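Local coordinates for protein GH61E (Thielavia terrestris, PDB 3EII) that oxidatively cleaves glycosidic bonds in polysaccharides such as cellulose, as a copper-dependent lytic polysaccharide monooxygenase of family AA9, at residues A[64-69]-A[111-116]. Residues are numbered along the deposited sequence; the frame is centred on the assembly and turned at random.
With ZN (zinc ion), chain E.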
loop_
_atom_site.group_PDB
_atom_site.type_symbol
_atom_site.label_atom_id
_atom_site.label_comp_id
_atom_site.label_asym_id
_atom_site.label_seq_id
_atom_site.Cartn_x
_atom_site.Cartn_y
_atom_site.Cartn_z
ATOM N N PRO A 64 -15.889 -0.477 2.391
ATOM C CA PRO A 64 -16.653 -1.642 1.912
ATOM C C PRO A 64 -16.029 -2.479 0.783
ATOM O O PRO A 64 -16.096 -3.720 0.783
ATOM C CB PRO A 64 -18.001 -1.021 1.493
ATOM C CG PRO A 64 -17.566 0.294 0.935
ATOM C CD PRO A 64 -16.544 0.777 1.957
ATOM N N ASP A 65 -15.546 -1.806 -0.234
ATOM C CA ASP A 65 -14.917 -2.456 -1.364
ATOM C C ASP A 65 -14.366 -1.315 -2.217
ATOM O O ASP A 65 -14.885 -0.195 -2.199
ATOM C CB ASP A 65 -15.933 -3.230 -2.163
ATOM C CG ASP A 65 -16.744 -2.343 -3.022
ATOM O OD1 ASP A 65 -17.249 -1.337 -2.498
ATOM O OD2 ASP A 65 -16.884 -2.646 -4.223
ATOM N N VAL A 66 -13.259 -1.588 -2.894
ATOM C CA VAL A 66 -12.619 -0.591 -3.757
ATOM C C VAL A 66 -13.569 -0.274 -4.922
ATOM O O VAL A 66 -13.948 -1.172 -5.665
ATOM C CB VAL A 66 -11.284 -1.149 -4.345
ATOM C CG1 VAL A 66 -10.589 -0.095 -5.210
ATOM C CG2 VAL A 66 -10.366 -1.604 -3.222
ATOM N N TYR A 67 -13.965 0.985 -5.082
ATOM C CA TYR A 67 -14.858 1.332 -6.177
ATOM C C TYR A 67 -14.427 2.553 -7.012
ATOM O O TYR A 67 -15.082 2.908 -7.986
ATOM C CB TYR A 67 -16.300 1.498 -5.658
ATOM C CG TYR A 67 -16.527 2.615 -4.666
ATOM C CD1 TYR A 67 -16.682 3.940 -5.099
ATOM C CD2 TYR A 67 -16.657 2.341 -3.302
ATOM C CE1 TYR A 67 -16.973 4.969 -4.188
ATOM C CE2 TYR A 67 -16.942 3.350 -2.385
ATOM C CZ TYR A 67 -17.099 4.660 -2.831
ATOM O OH TYR A 67 -17.363 5.670 -1.928
ATOM N N HIS A 68 -13.341 3.212 -6.638
ATOM C CA HIS A 68 -12.854 4.334 -7.444
ATOM C C HIS A 68 -11.846 3.722 -8.420
ATOM O O HIS A 68 -11.075 2.825 -8.053
ATOM C CB HIS A 68 -12.127 5.379 -6.593
ATOM C CG HIS A 68 -13.021 6.170 -5.686
ATOM N ND1 HIS A 68 -14.122 6.860 -6.147
ATOM C CD2 HIS A 68 -12.957 6.406 -4.352
ATOM C CE1 HIS A 68 -14.697 7.489 -5.137
ATOM N NE2 HIS A 68 -14.011 7.231 -4.036
ATOM N N PRO A 69 -11.845 4.182 -9.680
ATOM C CA PRO A 69 -10.881 3.614 -10.633
ATOM C C PRO A 69 -9.457 3.990 -10.238
ATOM O O PRO A 69 -9.196 5.119 -9.841
ATOM C CB PRO A 69 -11.299 4.233 -11.965
ATOM C CG PRO A 69 -11.835 5.612 -11.534
ATOM C CD PRO A 69 -12.655 5.248 -10.298
ATOM N N TRP A 111 -10.170 -1.622 -14.226
ATOM C CA TRP A 111 -9.211 -1.938 -13.183
ATOM C C TRP A 111 -9.561 -3.247 -12.499
ATOM O O TRP A 111 -10.725 -3.561 -12.262
ATOM C CB TRP A 111 -9.147 -0.798 -12.203
ATOM C CG TRP A 111 -8.820 0.461 -12.916
ATOM C CD1 TRP A 111 -9.696 1.289 -13.570
ATOM C CD2 TRP A 111 -7.516 1.040 -13.080
ATOM N NE1 TRP A 111 -9.011 2.347 -14.121
ATOM C CE2 TRP A 111 -7.676 2.221 -13.839
ATOM C CE3 TRP A 111 -6.230 0.679 -12.653
ATOM C CZ2 TRP A 111 -6.602 3.040 -14.180
ATOM C CZ3 TRP A 111 -5.151 1.505 -12.995
ATOM C CH2 TRP A 111 -5.348 2.666 -13.748
ATOM N N PRO A 112 -8.541 -4.068 -12.238
ATOM C CA PRO A 112 -8.772 -5.356 -11.591
ATOM C C PRO A 112 -9.090 -5.297 -10.119
ATOM O O PRO A 112 -9.126 -6.340 -9.474
ATOM C CB PRO A 112 -7.485 -6.140 -11.895
ATOM C CG PRO A 112 -6.406 -5.050 -11.948
ATOM C CD PRO A 112 -7.137 -3.917 -12.685
ATOM N N SER A 113 -9.262 -4.100 -9.569
ATOM C CA SER A 113 -9.592 -3.972 -8.154
ATOM C C SER A 113 -11.070 -3.665 -7.969
ATOM O O SER A 113 -11.663 -4.047 -6.939
ATOM C CB SER A 113 -8.766 -2.847 -7.511
ATOM O OG SER A 113 -9.227 -1.605 -8.009
ATOM N N THR A 114 -11.660 -3.015 -8.971
ATOM C CA THR A 114 -13.060 -2.593 -8.902
ATOM C C THR A 114 -14.059 -3.620 -8.367
ATOM O O THR A 114 -14.232 -4.688 -8.942
ATOM C CB THR A 114 -13.552 -2.091 -10.272
ATOM O OG1 THR A 114 -12.609 -1.141 -10.793
ATOM C CG2 THR A 114 -14.916 -1.417 -10.125
ATOM N N GLY A 115 -14.720 -3.273 -7.261
ATOM C CA GLY A 115 -15.708 -4.146 -6.652
ATOM C C GLY A 115 -15.181 -5.242 -5.732
ATOM O O GLY A 115 -15.963 -6.047 -5.207
ATOM N N LYS A 116 -13.863 -5.312 -5.541
ATOM C CA LYS A 116 -13.281 -6.334 -4.677
ATOM C C LYS A 116 -13.029 -5.825 -3.267
ATOM O O LYS A 116 -12.741 -4.639 -3.050
ATOM C CB LYS A 116 -11.955 -6.854 -5.257
ATOM C CG LYS A 116 -12.069 -8.120 -6.140
ATOM C CD LYS A 116 -10.803 -8.371 -6.974
ATOM C CE LYS A 116 -9.600 -8.802 -6.141
ATOM N NZ LYS A 116 -9.755 -10.196 -5.564
HETATM ZN ZN ZN E . -14.477 8.068 -2.256
HETATM O O HOH W 1 -16.795 8.481 -2.683
HETATM O O HOH W 2 -11.065 0.063 -8.826
HETATM O O HOH W 3 -14.318 10.085 -2.839
#
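Val-66 is gripped at both ends of its backbone by the type II turn of residues 113-116: its N donates to Lys-116 O (3.1 Å), and its O receives Gly-115 N in a short bond of 2.7 Å, almost straight out from the carbonyl. Its side chain rests on the same turn. CB lies 3.9 Å from Ser-113 O; CG1, anti to the backbone N (chi1 -178°), reaches 3.5 Å from Ser-113 OG, while CG2 approaches Lys-116 O; the side chain also touches Phe-119. The loop with residues 64-69 follows strand 57-63 and that with 111-116 leads into strand 118-122, neighbours in an antiparallel sheet of the AA9 beta-sandwich. His-68 NE2 binds zinc at 2.0 Å, together with His-1, at what is probably the catalytic copper site. A water donates to His-68 O and to Ser-113 OG (2.6 Å) and also meets Thr-114 OG1, tying the metal loop to the turn. Farther along, Pro-69 CA and C lie over one face of the Trp-111 indole, toward its rim, with Pro-69 CB 3.7 Å from Trp-111 CD1. An alanine in place of Trp-111 would probably leave Pro-69 without this aromatic support and Tyr-198 without its edge-to-face partner.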